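Penicillin-binding protein PbpB (Mycobacterium tuberculosis, PDB 6KGU) cross-links the peptidoglycan of the mycobacterial cell wall from lipid intermediates and is inactivated by beta-lactams such as aztreonam. Local coordinates at residues N271-A275 against Y341-L345; V293-M299 against S325-M331. One frame throughout, in Å; residues are numbered along the deposited sequence.

Contact 1 of 2, residues N271-A275 against Y341-L345; sequences NKIVA and YYDML
Val274 carries most of this contact: its CG1 methyl rests against helix 338-347 and touches three side chains there. CG1 lies 3.6 Å from Tyr341 CE1, and Met344 CG comes equally near on a chain that runs past the valine in the opposite sense. A third neighbour, Leu345 CD2, stands 4.1 Å from the same Val274 CG1. With chi1 at -180°, CG1 is swung opposite the valine's backbone N and straight at the 341-345 turn.

Tyr341 approaches by its far end. Its chi1 of -176° sends the ring across the gap, and its hydroxyl then donates to a water 2.7 Å from Tyr341 OH, which lies in the ring plane at the edge. That water also accepts from Ala275 N and donates to Asn271 O, 2.7 Å from the water. Asn271 O is meanwhile taken by Val274 N at 3.0 Å, a tight turn of the 3-10 kind, so the water bridges the pair that a regular alpha turn would join directly. One phenol thus ties into the turn 271-275. Asn271 ND2 comes within 3.3 Å of Tyr341 OH, but at a poor angle for a hydrogen bond; the amide stands almost perpendicular to the ring, 83° between planes, and its NH2 group binds Leu380 O instead.

Ser269, by similarity the acyl-ester nucleophile, is close by in sequence, and Lys272 of the same turn fits the lysine of an SxxK motif. Helix 338-347 thus packs against residues 271-275, just after the probable nucleophile. Helix 390-401 packs on Val274 through Met396 and on Ile273 through Tyr397 and Ile400, while Thr329 and Ser333 of helix 326-336 lie against Ala275.

Contact 2 of 2, residues V293-M299 against S325-M331; sequences VPGSIQM and SNVGTLM. With AZR (2-({[(1Z)-1-(2-amino-1,3-thiazol-4-yl)-2-oxo-2-{[(2S,3S)-1-oxo-3-(sulfoamino)butan-2-yl]amino}ethylidene]amino}oxy)-2-methylpropanoic acid), chain B.
The puckered ring of Pro294 turns CG and CD toward Val327 CG1, and CD also meets Met331 SD, 3.8 Å away in one of the two conformers modelled for that methionine. Ser324, Ser325 and Asn326 are consistent with the SxN motif of penicillin-binding transpeptidases, set at the start of helix 326-336, and strand 296-299 of a two-stranded hairpin with 302-305 lies against that helix at 41°, the axes 8.5 Å apart. The flat group here, the Asn326 amide, takes no part in this packing: its ND2 donates nearly straight, at 175°, to O10 of the aztreonam adduct (the modelled 2.5 Å from ND2 to O10 is short and should be read with caution). Asn326 OD1 binds Lys272 NZ, so both ends of the amide are engaged and its flip is settled.

Val327 is at the centre of the packing. Its CG1 meets Val293 CG1 and, at 3.8 Å, Ile297 CG2, while CG2 rests near Ser296 CA. Pro294 O comes closer still, 3.3 Å from Val327 CG1. Farther along, Met299 stretches out fully, chi1 179° and the rest of the chain extended, to lay SD 3.7 Å from Leu330 CB. No hydrogen bond crosses between the segments; the contact is mostly apolar, with the carbonyl of Pro294 and the hydroxyl of Ser325 lying against methyl groups. Strand 302-305 adds Val304, which touches both Leu330 and Asn326.

The helix start is pinned by polar atoms. Asp306 binds Ser325 OG and Val327 N through its two carboxylate oxygens, and Ser325 O receives both Thr329 N and Thr329 OG1, one from each face of its plane. Ser325 is the N-cap: its OG accepts from Gly328 N at 2.8 Å, right beside Val293 CG1.

How the contacts relate
The centres of contact 1 and contact 2 lie about 16 Å apart, both within the transpeptidase domain. Both segments of contact 2 fall between those of contact 1 in sequence: helix 272-281 comes first, then strand 296-299, then helices 326-336 and 338-347. The contacts touch through Lys272 and Asn326. Of the two successive helices, 338-347 packs on residues 271-275, and 326-336 lies between those residues and the hairpin of strands 296-299 and 302-305. The presumed SxxK and SxN elements, one in each contact's neighbourhood, thus lie side by side at the pocket that holds the aztreonam adduct.

Contact 1 of 2, residues N271-A275 against Y341-L345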
# COMPACT_ATOMS: atom_id res chain seq x y z
N ASN A 271 -0.93 -4.89 -10.59
CA ASN A 271 0.20 -4.44 -11.37
C ASN A 271 -0.19 -3.88 -12.73
O ASN A 271 0.67 -3.28 -13.40
CB ASN A 271 1.21 -5.58 -11.56
CG ASN A 271 2.61 -5.06 -11.80
OD1 ASN A 271 3.07 -4.20 -11.06
ND2 ASN A 271 3.26 -5.53 -12.86
N LYS A 272 -1.44 -4.06 -13.17
CA LYS A 272 -1.81 -3.62 -14.51
C LYS A 272 -1.75 -2.11 -14.66
O LYS A 272 -1.72 -1.61 -15.79
CB LYS A 272 -3.21 -4.14 -14.87
CG LYS A 272 -3.23 -5.68 -15.09
CD LYS A 272 -4.60 -6.18 -15.53
CE LYS A 272 -4.66 -7.71 -15.59
NZ LYS A 272 -6.03 -8.19 -16.00
N ILE A 273 -1.68 -1.37 -13.55
CA ILE A 273 -1.44 0.07 -13.64
C ILE A 273 -0.20 0.37 -14.48
O ILE A 273 -0.16 1.39 -15.19
CB ILE A 273 -1.33 0.67 -12.22
CG1 ILE A 273 -1.32 2.20 -12.30
CG2 ILE A 273 -0.09 0.14 -11.48
CD1 ILE A 273 -1.25 2.87 -10.95
N VAL A 274 0.81 -0.51 -14.45
CA VAL A 274 2.03 -0.22 -15.21
C VAL A 274 1.76 -0.30 -16.71
O VAL A 274 2.12 0.61 -17.46
CB VAL A 274 3.17 -1.16 -14.78
CG1 VAL A 274 4.42 -0.85 -15.57
CG2 VAL A 274 3.46 -0.99 -13.27
N ALA A 275 1.12 -1.39 -17.17
CA ALA A 275 0.76 -1.50 -18.58
C ALA A 275 -0.15 -0.36 -19.01
O ALA A 275 0.00 0.18 -20.11
CB ALA A 275 0.09 -2.85 -18.86
N TYR A 341 8.45 -1.30 -21.32
CA TYR A 341 7.71 -1.81 -20.18
C TYR A 341 8.61 -1.91 -18.95
O TYR A 341 8.27 -1.43 -17.87
CB TYR A 341 7.09 -3.17 -20.49
CG TYR A 341 6.27 -3.62 -19.31
CD1 TYR A 341 4.99 -3.11 -19.10
CD2 TYR A 341 6.80 -4.49 -18.37
CE1 TYR A 341 4.25 -3.49 -17.99
CE2 TYR A 341 6.08 -4.88 -17.27
CZ TYR A 341 4.80 -4.37 -17.07
OH TYR A 341 4.09 -4.76 -15.95
N TYR A 342 9.78 -2.55 -19.10
CA TYR A 342 10.69 -2.66 -17.96
C TYR A 342 11.12 -1.29 -17.46
O TYR A 342 11.26 -1.09 -16.24
CB TYR A 342 11.91 -3.50 -18.34
CG TYR A 342 12.91 -3.63 -17.22
CD1 TYR A 342 12.69 -4.50 -16.17
CD2 TYR A 342 14.09 -2.89 -17.23
CE1 TYR A 342 13.61 -4.63 -15.14
CE2 TYR A 342 15.02 -3.01 -16.20
CZ TYR A 342 14.77 -3.89 -15.17
OH TYR A 342 15.68 -4.02 -14.15
N ASP A 343 11.30 -0.32 -18.36
CA ASP A 343 11.68 1.01 -17.89
C ASP A 343 10.58 1.60 -17.02
O ASP A 343 10.87 2.26 -16.01
CB ASP A 343 11.98 1.93 -19.07
CG ASP A 343 12.52 3.28 -18.63
OD1 ASP A 343 13.66 3.33 -18.14
OD2 ASP A 343 11.81 4.31 -18.78
N MET A 344 9.32 1.36 -17.38
CA MET A 344 8.21 1.90 -16.60
C MET A 344 8.12 1.25 -15.23
O MET A 344 7.90 1.94 -14.22
CB MET A 344 6.91 1.73 -17.39
CG MET A 344 5.70 2.34 -16.74
SD MET A 344 5.70 4.12 -16.81
CE MET A 344 5.27 4.38 -18.52
N LEU A 345 8.27 -0.09 -15.17
CA LEU A 345 8.35 -0.80 -13.89
C LEU A 345 9.34 -0.14 -12.95
O LEU A 345 9.05 0.07 -11.77
CB LEU A 345 8.78 -2.25 -14.10
CG LEU A 345 7.90 -3.41 -14.53
CD1 LEU A 345 8.75 -4.68 -14.70
CD2 LEU A 345 6.72 -3.66 -13.57
O HOH W 1 1.47 -4.12 -15.87

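Contact 2 of 2, residues V293-M299 against S325-M331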
# COMPACT_ATOMS: atom_id res chain seq x y z
N VAL A 293 -10.55 -8.77 -28.26
CA VAL A 293 -9.81 -9.50 -27.24
C VAL A 293 -10.28 -10.96 -27.24
O VAL A 293 -11.41 -11.25 -26.84
CB VAL A 293 -9.98 -8.85 -25.87
CG1 VAL A 293 -9.09 -9.53 -24.81
CG2 VAL A 293 -9.67 -7.33 -25.97
N PRO A 294 -9.45 -11.90 -27.69
CA PRO A 294 -9.82 -13.32 -27.60
C PRO A 294 -9.74 -13.84 -26.18
O PRO A 294 -9.17 -13.21 -25.28
CB PRO A 294 -8.77 -14.01 -28.49
CG PRO A 294 -7.60 -13.08 -28.48
CD PRO A 294 -8.18 -11.69 -28.42
N GLY A 295 -10.28 -15.04 -25.98
CA GLY A 295 -10.30 -15.64 -24.66
C GLY A 295 -8.95 -16.12 -24.20
O GLY A 295 -8.73 -16.30 -22.99
N SER A 296 -8.03 -16.36 -25.13
CA SER A 296 -6.70 -16.82 -24.75
C SER A 296 -5.77 -16.51 -25.89
O SER A 296 -6.20 -16.34 -27.03
CB SER A 296 -6.69 -18.32 -24.42
OG SER A 296 -7.31 -19.06 -25.44
N ILE A 297 -4.48 -16.43 -25.58
CA ILE A 297 -3.45 -16.29 -26.61
C ILE A 297 -2.21 -17.07 -26.20
O ILE A 297 -1.99 -17.37 -25.03
CB ILE A 297 -3.06 -14.82 -26.87
CG1 ILE A 297 -2.51 -14.15 -25.61
CG2 ILE A 297 -4.21 -14.02 -27.47
CD1 ILE A 297 -1.86 -12.82 -25.90
N GLN A 298 -1.40 -17.37 -27.21
CA GLN A 298 -0.07 -17.94 -27.04
C GLN A 298 0.94 -16.80 -27.13
O GLN A 298 1.03 -16.13 -28.16
CB GLN A 298 0.21 -18.98 -28.12
CG GLN A 298 -0.81 -20.10 -28.19
CD GLN A 298 -0.79 -20.97 -26.95
OE1 GLN A 298 -1.83 -21.48 -26.52
NE2 GLN A 298 0.39 -21.15 -26.36
N MET A 299 1.68 -16.59 -26.06
CA MET A 299 2.65 -15.51 -26.03
C MET A 299 3.89 -15.99 -25.29
O MET A 299 3.77 -16.64 -24.26
CB MET A 299 2.06 -14.26 -25.36
CG MET A 299 3.00 -13.09 -25.28
SD MET A 299 2.23 -11.59 -24.66
CE MET A 299 3.66 -10.52 -24.53
N SER A 325 -8.97 -8.05 -18.16
CA SER A 325 -8.60 -9.03 -19.18
C SER A 325 -7.08 -9.16 -19.21
O SER A 325 -6.38 -8.18 -19.53
CB SER A 325 -9.15 -8.63 -20.54
OG SER A 325 -8.60 -9.46 -21.57
N ASN A 326 -6.56 -10.32 -18.80
CA ASN A 326 -5.13 -10.61 -18.95
C ASN A 326 -4.73 -10.59 -20.42
O ASN A 326 -3.67 -10.06 -20.77
CB ASN A 326 -4.77 -11.98 -18.36
CG ASN A 326 -4.86 -12.03 -16.83
OD1 ASN A 326 -4.98 -11.01 -16.15
ND2 ASN A 326 -4.80 -13.24 -16.29
N VAL A 327 -5.55 -11.19 -21.28
CA VAL A 327 -5.25 -11.22 -22.71
C VAL A 327 -5.20 -9.81 -23.28
O VAL A 327 -4.27 -9.44 -24.01
CB VAL A 327 -6.27 -12.09 -23.45
CG1 VAL A 327 -6.10 -11.95 -24.97
CG2 VAL A 327 -6.14 -13.57 -23.02
N GLY A 328 -6.20 -8.99 -22.96
CA GLY A 328 -6.17 -7.61 -23.42
C GLY A 328 -4.96 -6.86 -22.90
O GLY A 328 -4.35 -6.05 -23.61
N THR A 329 -4.57 -7.13 -21.65
CA THR A 329 -3.41 -6.46 -21.08
C THR A 329 -2.14 -6.82 -21.86
O THR A 329 -1.32 -5.95 -22.17
CB THR A 329 -3.27 -6.82 -19.60
OG1 THR A 329 -4.40 -6.29 -18.89
CG2 THR A 329 -1.98 -6.22 -19.01
N LEU A 330 -2.00 -8.09 -22.22
CA LEU A 330 -0.78 -8.52 -22.91
C LEU A 330 -0.76 -8.05 -24.36
O LEU A 330 0.30 -7.72 -24.88
CB LEU A 330 -0.63 -10.04 -22.83
CG LEU A 330 -0.28 -10.53 -21.43
CD1 LEU A 330 -0.29 -12.04 -21.37
CD2 LEU A 330 1.07 -9.99 -21.00
N MET A 331 -1.92 -8.01 -25.02
CA MET A 331 -1.97 -7.46 -26.37
C MET A 331 -1.52 -6.01 -26.39
O MET A 331 -0.71 -5.61 -27.23
CB MET A 331 -3.38 -7.60 -26.94
CG MET A 331 -3.77 -9.05 -27.14
SD MET A 331 -5.36 -9.22 -27.93
CE MET A 331 -5.13 -8.17 -29.35
C7 AZR B . -8.68 -12.24 -12.88
S8 AZR B . -0.52 -13.65 -11.09
O9 AZR B . -5.40 -10.18 -10.61
O10 AZR B . -4.96 -13.63 -13.79
O11 AZR B . -6.34 -15.58 -11.74
N12 AZR B . -8.19 -9.95 -12.08
N13 AZR B . -5.64 -12.64 -11.86
N14 AZR B . -4.99 -15.64 -11.30
N15 AZR B . -2.35 -15.34 -10.39
N16 AZR B . -0.30 -15.62 -9.26
S17 AZR B . -9.20 -9.36 -10.99
C18 AZR B . -7.76 -11.36 -12.05
C19 AZR B . -6.28 -11.47 -12.45
C20 AZR B . -5.58 -10.25 -11.80
C21 AZR B . -4.99 -13.58 -12.56
C22 AZR B . -4.33 -14.62 -11.73
C23 AZR B . -7.13 -16.64 -11.25
C24 AZR B . -2.90 -14.49 -11.33
C25 AZR B . -2.08 -13.53 -11.82
C26 AZR B . -1.09 -15.01 -10.15
C27 AZR B . -7.29 -16.40 -9.76
C28 AZR B . -8.48 -16.66 -11.95
C29 AZR B . -6.38 -17.94 -11.52
O30 AZR B . -5.49 -18.05 -12.33
O31 AZR B . -6.84 -18.94 -10.82
O32 AZR B . -10.49 -9.88 -11.26
O33 AZR B . -9.31 -7.84 -11.29
O34 AZR B . -8.59 -9.49 -9.72